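Local coordinates for protein trans-4-hydroxy-L-proline dehydratase (PDB 6VXC) that catalyses the anaerobic, glycyl-radical dehydration of trans-4-hydroxy-L-proline to (S)-1-pyrroline-5-carboxylate, at residues A[427-436]-A[449-459]; A[462-473]-A[563-573]. All coordinates share one frame; numbering follows the deposited sequence.

Interaction 1. Residues A[427-436]-A[449-459]; sequences YNTEAIVQEL and GGTSGCVETGC
Tyr427 and Thr451 meet where a strand-to-helix junction packs against a tight beta hairpin, the cysteine loop of glycyl radical enzymes. Its turn carries Cys454, by similarity the radical cysteine, and its returning strand begins with Glu456, by similarity the proton acceptor.

Two side-chain hydrogen bonds cross the contact. The Tyr427 hydroxyl donates to Cys454 O at the ring's edge; the 2.5 Å separation is very short and its exact value is doubtful. Thr457 OG1 donates to Glu435 OE1 over 2.6 Å, arriving nearly in line with that C-O bond. The other oxygen of this buried carboxylate is hydrogen-bonded to His754 ND1, and His754 NE2 reaches Val455 O, giving the loop a second-shell tie to the same acid.

Thr451 lies over one face of the Tyr427 ring with OG1 nearest, 3.0 Å above the plane over its centre; CB stands behind it, 4.0 Å from the centroid and 12° off the normal. With chi1 at 58°, CG2 of Thr451 falls beside its own backbone N and touches Ile432 CD1 at 3.8 Å.

Apolar packing continues along the helix. Thr457 CG2 rests 3.6 Å from Leu436 CG, and Leu436 CD2 lies against the backbone of Gly458 and Cys459.

From the first position of the returning strand, Glu456 folds back over the turn to receive Val455 N on OE1 at 2.6 Å, the N-H coming from above the carboxylate plane.

Interaction 2. Residues A[462-473]-A[563-573]; sequences KEAYVLTGYMNI and ARYNTRYIQGV
Gln571 inserts its amide into a beta bulge opposite Gly469, where two parallel strands of the glycyl radical enzyme's barrel core slip by one residue between Leu467 and Tyr470. OE1 accepts from Gly469 N at 3.0 Å, a side-chain bond to the extra residue of the bulge, while the backbone N of Gln571 donates to Gly469 O. The bend at chi2 (95°) turns the amide back across Leu467 and sets NE2 over the centre of the Tyr470 ring, 3.5 Å above its plane. Within the bulge, Tyr569 O is gripped twice, by N and OG1 of Thr468.

At the N-terminal end of the pairing, Lys462 O receives Tyr565 N. The Lys462 side chain runs alongside that of Arg564, CE lying 3.6 Å from NH1. Asp549 pairs with Lys462 NZ, while Asp550 and Asp445 take Arg564 NE and NH1, probably offsetting the two neighbouring positive charges.

Val573 packs beyond the bulge: CG2 presses on Tyr470 CD1 at 3.7 Å, and helix 667-673 covers both residues.

Between Lys462 and the bulge, Thr567 OG1 donates to Glu463 OE2 at 2.8 Å, 27° out of the carboxylate plane on its anti side. The same oxygen forms a salt bridge with Lys441 and accepts from a water that also receives the Tyr569 hydroxyl, while OE1 accepts from Cys459 N. Such a gathering of donors, one of them cationic, would probably favour the ionised form of Glu463 despite its burial.

From the N terminus, interaction 1 comes first and closes a short loop: strand 426-428 and helix 429-438 are followed by helix 443-446 before the chain returns as the hairpin. Three residues later segment 462-473 begins, and interaction 2 closes a much longer, largely helical excursion that includes helix 506-538. The two loops stand in series, neither nesting nor crossing. They nevertheless touch: Ser452 OG and Tyr465 OH, 2.6 Å apart, probably share a hydrogen bond, and Glu456 OE2 lies 3.7 Å from Leu467 CD2. Thus the active-site hairpin is joined to the 427-436 junction and also packs against the parallel sheet completed by strand 657-661.

Interaction 1. Residues A[427-436]-A[449-459]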
loop_
_atom_site.group_PDB
_atom_site.type_symbol
_atom_site.label_atom_id
_atom_site.label_comp_id
_atom_site.label_asym_id
_atom_site.label_seq_id
_atom_site.Cartn_x
_atom_site.Cartn_y
_atom_site.Cartn_z
ATOM N N TYR A 427 -2.330 14.196 -4.571
ATOM C CA TYR A 427 -2.830 14.225 -3.200
ATOM C C TYR A 427 -2.933 15.663 -2.712
ATOM O O TYR A 427 -2.061 16.484 -3.002
ATOM C CB TYR A 427 -1.921 13.439 -2.232
ATOM C CG TYR A 427 -1.698 11.997 -2.610
ATOM C CD1 TYR A 427 -2.693 11.048 -2.394
ATOM C CD2 TYR A 427 -0.491 11.584 -3.156
ATOM C CE1 TYR A 427 -2.510 9.725 -2.751
ATOM C CE2 TYR A 427 -0.287 10.267 -3.513
ATOM C CZ TYR A 427 -1.303 9.337 -3.306
ATOM O OH TYR A 427 -1.092 8.032 -3.653
ATOM N N ASN A 428 -3.981 15.943 -1.935
ATOM C CA ASN A 428 -4.293 17.286 -1.443
ATOM C C ASN A 428 -3.564 17.528 -0.122
ATOM O O ASN A 428 -3.953 16.991 0.922
ATOM C CB ASN A 428 -5.803 17.447 -1.282
ATOM C CG ASN A 428 -6.207 18.833 -0.806
ATOM O OD1 ASN A 428 -5.367 19.637 -0.418
ATOM N ND2 ASN A 428 -7.505 19.127 -0.873
ATOM N N THR A 429 -2.515 18.349 -0.168
ATOM C CA THR A 429 -1.719 18.621 1.029
ATOM C C THR A 429 -2.571 19.175 2.163
ATOM O O THR A 429 -2.401 18.780 3.326
ATOM C CB THR A 429 -0.579 19.587 0.700
ATOM O OG1 THR A 429 0.338 18.967 -0.207
ATOM C CG2 THR A 429 0.136 20.038 1.972
ATOM N N GLU A 430 -3.485 20.095 1.857
ATOM C CA GLU A 430 -4.296 20.667 2.929
ATOM C C GLU A 430 -5.226 19.627 3.538
ATOM O O GLU A 430 -5.480 19.670 4.741
ATOM C CB GLU A 430 -5.091 21.885 2.447
ATOM C CG GLU A 430 -4.240 23.162 2.494
ATOM C CD GLU A 430 -3.181 23.170 1.404
ATOM O OE1 GLU A 430 -3.585 23.082 0.237
ATOM O OE2 GLU A 430 -1.965 23.217 1.712
ATOM N N ALA A 431 -5.736 18.690 2.733
ATOM C CA ALA A 431 -6.555 17.624 3.297
ATOM C C ALA A 431 -5.725 16.711 4.187
ATOM O O ALA A 431 -6.129 16.380 5.307
ATOM C CB ALA A 431 -7.233 16.832 2.175
ATOM N N ILE A 432 -4.545 16.317 3.715
ATOM C CA ILE A 432 -3.649 15.467 4.504
ATOM C C ILE A 432 -3.385 16.079 5.873
ATOM O O ILE A 432 -3.498 15.410 6.909
ATOM C CB ILE A 432 -2.335 15.228 3.739
ATOM C CG1 ILE A 432 -2.576 14.300 2.540
ATOM C CG2 ILE A 432 -1.280 14.702 4.684
ATOM C CD1 ILE A 432 -1.453 14.338 1.517
ATOM N N VAL A 433 -3.003 17.355 5.897
ATOM C CA VAL A 433 -2.655 17.980 7.169
ATOM C C VAL A 433 -3.849 17.989 8.112
ATOM O O VAL A 433 -3.720 17.674 9.302
ATOM C CB VAL A 433 -2.099 19.393 6.952
ATOM C CG1 VAL A 433 -2.050 20.148 8.284
ATOM C CG2 VAL A 433 -0.716 19.297 6.357
ATOM N N GLN A 434 -5.028 18.342 7.594
ATOM C CA GLN A 434 -6.222 18.389 8.428
ATOM C C GLN A 434 -6.668 16.993 8.866
ATOM O O GLN A 434 -7.096 16.810 10.014
ATOM C CB GLN A 434 -7.325 19.148 7.686
ATOM C CG GLN A 434 -7.146 20.667 7.766
ATOM C CD GLN A 434 -8.130 21.443 6.903
ATOM O OE1 GLN A 434 -8.464 21.027 5.800
ATOM N NE2 GLN A 434 -8.687 22.505 7.458
ATOM N N GLU A 435 -6.548 15.997 7.980
ATOM C CA GLU A 435 -6.819 14.619 8.374
ATOM C C GLU A 435 -5.943 14.217 9.557
ATOM O O GLU A 435 -6.424 13.639 10.542
ATOM C CB GLU A 435 -6.590 13.677 7.188
ATOM C CG GLU A 435 -7.640 13.777 6.056
ATOM C CD GLU A 435 -7.079 13.282 4.734
ATOM O OE1 GLU A 435 -6.096 12.508 4.773
ATOM O OE2 GLU A 435 -7.586 13.687 3.660
ATOM N N LEU A 436 -4.650 14.528 9.474
ATOM C CA LEU A 436 -3.730 14.195 10.553
ATOM C C LEU A 436 -4.108 14.905 11.840
ATOM O O LEU A 436 -4.100 14.301 12.917
ATOM C CB LEU A 436 -2.296 14.529 10.121
ATOM C CG LEU A 436 -1.752 13.596 9.042
ATOM C CD1 LEU A 436 -0.497 14.163 8.371
ATOM C CD2 LEU A 436 -1.447 12.229 9.647
ATOM N N GLY A 449 3.992 14.917 7.268
ATOM C CA GLY A 449 3.227 13.763 6.848
ATOM C C GLY A 449 2.893 13.736 5.359
ATOM O O GLY A 449 3.273 14.595 4.567
ATOM N N GLY A 450 2.135 12.716 4.998
ATOM C CA GLY A 450 1.775 12.514 3.616
ATOM C C GLY A 450 0.952 11.257 3.484
ATOM O O GLY A 450 0.305 10.825 4.440
ATOM N N THR A 451 0.940 10.704 2.276
ATOM C CA THR A 451 0.247 9.459 2.000
ATOM C C THR A 451 1.269 8.405 1.616
ATOM O O THR A 451 2.304 8.713 1.025
ATOM C CB THR A 451 -0.787 9.609 0.868
ATOM O OG1 THR A 451 -0.145 10.070 -0.328
ATOM C CG2 THR A 451 -1.909 10.581 1.266
ATOM N N SER A 452 0.967 7.159 1.955
ATOM C CA SER A 452 1.778 6.030 1.544
ATOM C C SER A 452 0.851 4.944 1.033
ATOM O O SER A 452 -0.374 5.100 1.015
ATOM C CB SER A 452 2.662 5.518 2.690
ATOM O OG SER A 452 1.882 4.963 3.736
ATOM N N GLY A 453 1.440 3.832 0.637
ATOM C CA GLY A 453 0.656 2.765 0.039
ATOM C C GLY A 453 -0.089 3.305 -1.167
ATOM O O GLY A 453 0.509 3.868 -2.083
ATOM N N CYS A 454 -1.416 3.188 -1.154
ATOM C CA CYS A 454 -2.240 3.727 -2.231
ATOM C C CYS A 454 -2.628 5.187 -1.993
ATOM O O CYS A 454 -2.305 6.054 -2.806
ATOM C CB CYS A 454 -3.488 2.858 -2.412
ATOM S SG CYS A 454 -3.129 1.184 -3.003
ATOM N N VAL A 455 -3.318 5.473 -0.889
ATOM C CA VAL A 455 -3.793 6.821 -0.596
ATOM C C VAL A 455 -3.732 7.100 0.904
ATOM O O VAL A 455 -4.333 8.066 1.377
ATOM C CB VAL A 455 -5.236 7.032 -1.100
ATOM C CG1 VAL A 455 -5.334 6.881 -2.636
ATOM C CG2 VAL A 455 -6.213 6.081 -0.339
ATOM N N GLU A 456 -3.015 6.273 1.664
ATOM C CA GLU A 456 -3.197 6.231 3.117
ATOM C C GLU A 456 -2.401 7.329 3.823
ATOM O O GLU A 456 -1.180 7.399 3.687
ATOM C CB GLU A 456 -2.814 4.855 3.659
ATOM C CG GLU A 456 -3.714 3.733 3.149
ATOM C CD GLU A 456 -3.240 3.150 1.832
ATOM O OE1 GLU A 456 -3.775 3.542 0.774
ATOM O OE2 GLU A 456 -2.324 2.310 1.861
ATOM N N THR A 457 -3.102 8.153 4.606
ATOM C CA THR A 457 -2.527 9.299 5.308
ATOM C C THR A 457 -1.812 8.867 6.580
ATOM O O THR A 457 -2.348 8.081 7.366
ATOM C CB THR A 457 -3.626 10.283 5.681
ATOM O OG1 THR A 457 -4.312 10.688 4.504
ATOM C CG2 THR A 457 -3.031 11.514 6.374
ATOM N N GLY A 458 -0.611 9.388 6.790
ATOM C CA GLY A 458 0.149 9.046 7.977
ATOM C C GLY A 458 1.191 10.086 8.309
ATOM O O GLY A 458 1.577 10.908 7.470
ATOM N N CYS A 459 1.662 10.030 9.541
ATOM C CA CYS A 459 2.707 10.929 10.005
ATOM C C CYS A 459 4.056 10.205 9.893
ATOM O O CYS A 459 4.442 9.429 10.778
ATOM C CB CYS A 459 2.410 11.410 11.416
ATOM S SG CYS A 459 3.628 12.616 11.968
#

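Interaction 2. Residues A[462-473]-A[563-573]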
loop_
_atom_site.group_PDB
_atom_site.type_symbol
_atom_site.label_atom_id
_atom_site.label_comp_id
_atom_site.label_asym_id
_atom_site.label_seq_id
_atom_site.Cartn_x
_atom_site.Cartn_y
_atom_site.Cartn_z
ATOM N N LYS A 462 6.757 8.688 12.501
ATOM C CA LYS A 462 6.292 8.883 13.869
ATOM C C LYS A 462 5.010 8.106 14.178
ATOM O O LYS A 462 4.420 8.311 15.246
ATOM C CB LYS A 462 6.050 10.362 14.150
ATOM C CG LYS A 462 7.246 11.285 13.994
ATOM C CD LYS A 462 6.795 12.736 14.096
ATOM C CE LYS A 462 7.955 13.695 14.386
ATOM N NZ LYS A 462 9.130 13.396 13.556
ATOM N N GLU A 463 4.558 7.232 13.283
ATOM C CA GLU A 463 3.243 6.630 13.418
ATOM C C GLU A 463 3.289 5.185 12.962
ATOM O O GLU A 463 3.943 4.853 11.972
ATOM C CB GLU A 463 2.180 7.412 12.599
ATOM C CG GLU A 463 0.779 6.838 12.712
ATOM C CD GLU A 463 -0.291 7.692 12.039
ATOM O OE1 GLU A 463 0.062 8.613 11.262
ATOM O OE2 GLU A 463 -1.492 7.441 12.292
ATOM N N ALA A 464 2.597 4.330 13.698
ATOM C CA ALA A 464 2.161 3.041 13.189
ATOM C C ALA A 464 0.707 3.205 12.773
ATOM O O ALA A 464 -0.170 3.422 13.616
ATOM C CB ALA A 464 2.326 1.950 14.242
ATOM N N TYR A 465 0.449 3.132 11.475
ATOM C CA TYR A 465 -0.910 3.258 10.945
ATOM C C TYR A 465 -1.141 2.019 10.096
ATOM O O TYR A 465 -0.703 1.946 8.948
ATOM C CB TYR A 465 -1.131 4.578 10.176
ATOM C CG TYR A 465 -0.157 4.967 9.061
ATOM C CD1 TYR A 465 1.163 5.296 9.347
ATOM C CD2 TYR A 465 -0.595 5.109 7.738
ATOM C CE1 TYR A 465 2.052 5.687 8.331
ATOM C CE2 TYR A 465 0.271 5.502 6.732
ATOM C CZ TYR A 465 1.594 5.791 7.029
ATOM O OH TYR A 465 2.451 6.177 6.012
ATOM N N VAL A 466 -1.814 1.029 10.709
ATOM C CA VAL A 466 -1.887 -0.337 10.203
ATOM C C VAL A 466 -3.240 -0.551 9.525
ATOM O O VAL A 466 -4.293 -0.298 10.117
ATOM C CB VAL A 466 -1.664 -1.355 11.338
ATOM C CG1 VAL A 466 -1.822 -2.782 10.824
ATOM C CG2 VAL A 466 -0.282 -1.162 11.994
ATOM N N LEU A 467 -3.204 -1.023 8.284
ATOM C CA LEU A 467 -4.403 -1.480 7.592
ATOM C C LEU A 467 -4.655 -2.929 7.991
ATOM O O LEU A 467 -3.717 -3.734 8.013
ATOM C CB LEU A 467 -4.219 -1.380 6.077
ATOM C CG LEU A 467 -4.584 -0.052 5.394
ATOM C CD1 LEU A 467 -3.927 1.114 6.086
ATOM C CD2 LEU A 467 -4.194 -0.077 3.928
ATOM N N THR A 468 -5.905 -3.272 8.329
ATOM C CA THR A 468 -6.187 -4.635 8.778
ATOM C C THR A 468 -6.959 -5.481 7.769
ATOM O O THR A 468 -7.026 -6.702 7.948
ATOM C CB THR A 468 -6.944 -4.640 10.129
ATOM O OG1 THR A 468 -8.243 -4.068 9.975
ATOM C CG2 THR A 468 -6.178 -3.876 11.226
ATOM N N GLY A 469 -7.535 -4.885 6.734
ATOM C CA GLY A 469 -8.231 -5.621 5.698
ATOM C C GLY A 469 -9.394 -4.824 5.134
ATOM O O GLY A 469 -9.900 -3.892 5.749
ATOM N N TYR A 470 -9.839 -5.229 3.937
ATOM C CA TYR A 470 -10.973 -4.610 3.245
ATOM C C TYR A 470 -12.300 -5.146 3.794
ATOM O O TYR A 470 -12.388 -6.287 4.242
ATOM C CB TYR A 470 -10.900 -4.881 1.734
ATOM C CG TYR A 470 -9.602 -4.418 1.129
ATOM C CD1 TYR A 470 -9.406 -3.086 0.793
ATOM C CD2 TYR A 470 -8.560 -5.304 0.944
ATOM C CE1 TYR A 470 -8.186 -2.656 0.264
ATOM C CE2 TYR A 470 -7.341 -4.893 0.428
ATOM C CZ TYR A 470 -7.157 -3.566 0.082
ATOM O OH TYR A 470 -5.947 -3.160 -0.430
ATOM N N MET A 471 -13.332 -4.303 3.749
ATOM C CA MET A 471 -14.667 -4.635 4.231
ATOM C C MET A 471 -15.638 -4.531 3.061
ATOM O O MET A 471 -15.734 -3.477 2.426
ATOM C CB MET A 471 -15.086 -3.695 5.366
ATOM C CG MET A 471 -16.429 -4.036 6.028
ATOM S SD MET A 471 -16.459 -5.635 6.834
ATOM C CE MET A 471 -15.095 -5.494 7.990
ATOM N N ASN A 472 -16.385 -5.606 2.812
ATOM C CA ASN A 472 -17.248 -5.740 1.637
ATOM C C ASN A 472 -18.600 -5.097 1.963
ATOM O O ASN A 472 -19.568 -5.758 2.325
ATOM C CB ASN A 472 -17.379 -7.224 1.265
ATOM C CG ASN A 472 -18.011 -7.457 -0.115
ATOM O OD1 ASN A 472 -18.656 -6.566 -0.686
ATOM N ND2 ASN A 472 -17.859 -8.682 -0.636
ATOM N N ILE A 473 -18.661 -3.761 1.863
ATOM C CA ILE A 473 -19.883 -3.055 2.260
ATOM C C ILE A 473 -21.075 -3.488 1.420
ATOM O O ILE A 473 -22.160 -3.689 1.982
ATOM C CB ILE A 473 -19.651 -1.540 2.252
ATOM C CG1 ILE A 473 -18.470 -1.205 3.154
ATOM C CG2 ILE A 473 -20.888 -0.816 2.722
ATOM C CD1 ILE A 473 -18.060 0.228 3.067
ATOM N N ALA A 563 5.549 3.793 18.547
ATOM C CA ALA A 563 5.393 4.992 17.732
ATOM C C ALA A 563 4.676 6.091 18.511
ATOM O O ALA A 563 3.856 5.823 19.396
ATOM C CB ALA A 563 4.601 4.667 16.467
ATOM N N ARG A 564 4.976 7.348 18.162
ATOM C CA ARG A 564 4.292 8.464 18.813
ATOM C C ARG A 564 2.784 8.386 18.595
ATOM O O ARG A 564 2.004 8.710 19.492
ATOM C CB ARG A 564 4.822 9.809 18.305
ATOM C CG ARG A 564 4.155 11.033 18.947
ATOM C CD ARG A 564 4.869 12.334 18.532
ATOM N NE ARG A 564 6.285 12.292 18.885
ATOM C CZ ARG A 564 7.200 13.200 18.541
ATOM N NH1 ARG A 564 6.869 14.262 17.807
ATOM N NH2 ARG A 564 8.461 13.034 18.931
ATOM N N TYR A 565 2.364 8.003 17.402
ATOM C CA TYR A 565 0.955 7.894 17.063
ATOM C C TYR A 565 0.642 6.469 16.637
ATOM O O TYR A 565 1.448 5.821 15.968
ATOM C CB TYR A 565 0.577 8.873 15.941
ATOM C CG TYR A 565 0.948 10.321 16.222
ATOM C CD1 TYR A 565 0.168 11.115 17.070
ATOM C CD2 TYR A 565 2.055 10.895 15.624
ATOM C CE1 TYR A 565 0.489 12.424 17.310
ATOM C CE2 TYR A 565 2.404 12.211 15.866
ATOM C CZ TYR A 565 1.616 12.977 16.707
ATOM O OH TYR A 565 1.938 14.288 16.938
ATOM N N ASN A 566 -0.548 6.000 16.999
ATOM C CA ASN A 566 -0.960 4.640 16.693
ATOM C C ASN A 566 -2.409 4.644 16.243
ATOM O O ASN A 566 -3.301 5.094 16.968
ATOM C CB ASN A 566 -0.745 3.710 17.894
ATOM C CG ASN A 566 0.724 3.495 18.185
ATOM O OD1 ASN A 566 1.358 2.616 17.609
ATOM N ND2 ASN A 566 1.285 4.332 19.047
ATOM N N THR A 567 -2.617 4.203 15.016
ATOM C CA THR A 567 -3.941 4.066 14.438
ATOM C C THR A 567 -4.017 2.740 13.699
ATOM O O THR A 567 -3.004 2.178 13.290
ATOM C CB THR A 567 -4.265 5.230 13.475
ATOM O OG1 THR A 567 -3.249 5.296 12.476
ATOM C CG2 THR A 567 -4.318 6.563 14.207
ATOM N N ARG A 568 -5.245 2.253 13.528
ATOM C CA ARG A 568 -5.556 1.065 12.751
ATOM C C ARG A 568 -6.759 1.371 11.872
ATOM O O ARG A 568 -7.658 2.115 12.275
ATOM C CB ARG A 568 -5.876 -0.145 13.652
ATOM C CG ARG A 568 -4.688 -1.076 13.875
ATOM C CD ARG A 568 -4.943 -2.171 14.906
ATOM N NE ARG A 568 -4.351 -3.433 14.476
ATOM C CZ ARG A 568 -3.041 -3.655 14.409
ATOM N NH1 ARG A 568 -2.186 -2.696 14.730
ATOM N NH2 ARG A 568 -2.588 -4.833 14.021
ATOM N N TYR A 569 -6.783 0.771 10.682
ATOM C CA TYR A 569 -7.790 1.063 9.681
ATOM C C TYR A 569 -8.483 -0.215 9.217
ATOM O O TYR A 569 -7.883 -1.290 9.162
ATOM C CB TYR A 569 -7.163 1.791 8.461
ATOM C CG TYR A 569 -6.726 3.210 8.764
ATOM C CD1 TYR A 569 -5.486 3.486 9.341
ATOM C CD2 TYR A 569 -7.583 4.278 8.527
ATOM C CE1 TYR A 569 -5.101 4.797 9.629
ATOM C CE2 TYR A 569 -7.208 5.566 8.811
ATOM C CZ TYR A 569 -5.976 5.823 9.361
ATOM O OH TYR A 569 -5.627 7.119 9.642
ATOM N N ILE A 570 -9.757 -0.077 8.879
ATOM C CA ILE A 570 -10.489 -1.042 8.063
ATOM C C ILE A 570 -10.881 -0.325 6.775
ATOM O O ILE A 570 -11.416 0.783 6.823
ATOM C CB ILE A 570 -11.718 -1.608 8.801
ATOM C CG1 ILE A 570 -11.301 -2.310 10.104
ATOM C CG2 ILE A 570 -12.503 -2.566 7.897
ATOM C CD1 ILE A 570 -12.464 -2.741 10.939
ATOM N N GLN A 571 -10.550 -0.921 5.635
ATOM C CA GLN A 571 -10.690 -0.259 4.343
ATOM C C GLN A 571 -12.070 -0.517 3.732
ATOM O O GLN A 571 -12.395 -1.649 3.371
ATOM C CB GLN A 571 -9.576 -0.718 3.404
ATOM C CG GLN A 571 -8.121 -0.629 3.952
ATOM C CD GLN A 571 -7.559 -1.906 4.564
ATOM O OE1 GLN A 571 -7.513 -2.052 5.784
ATOM N NE2 GLN A 571 -7.161 -2.844 3.723
ATOM N N GLY A 572 -12.857 0.544 3.565
ATOM C CA GLY A 572 -14.207 0.388 3.025
ATOM C C GLY A 572 -14.189 0.258 1.509
ATOM O O GLY A 572 -13.599 1.084 0.812
ATOM N N VAL A 573 -14.835 -0.787 0.994
ATOM C CA VAL A 573 -14.874 -1.037 -0.439
ATOM C C VAL A 573 -16.319 -0.976 -0.914
ATOM O O VAL A 573 -17.221 -1.533 -0.277
ATOM C CB VAL A 573 -14.248 -2.397 -0.816
ATOM C CG1 VAL A 573 -14.354 -2.633 -2.324
ATOM C CG2 VAL A 573 -12.808 -2.457 -0.390
HETATM O O HOH W 1 -3.073 7.684 10.047
#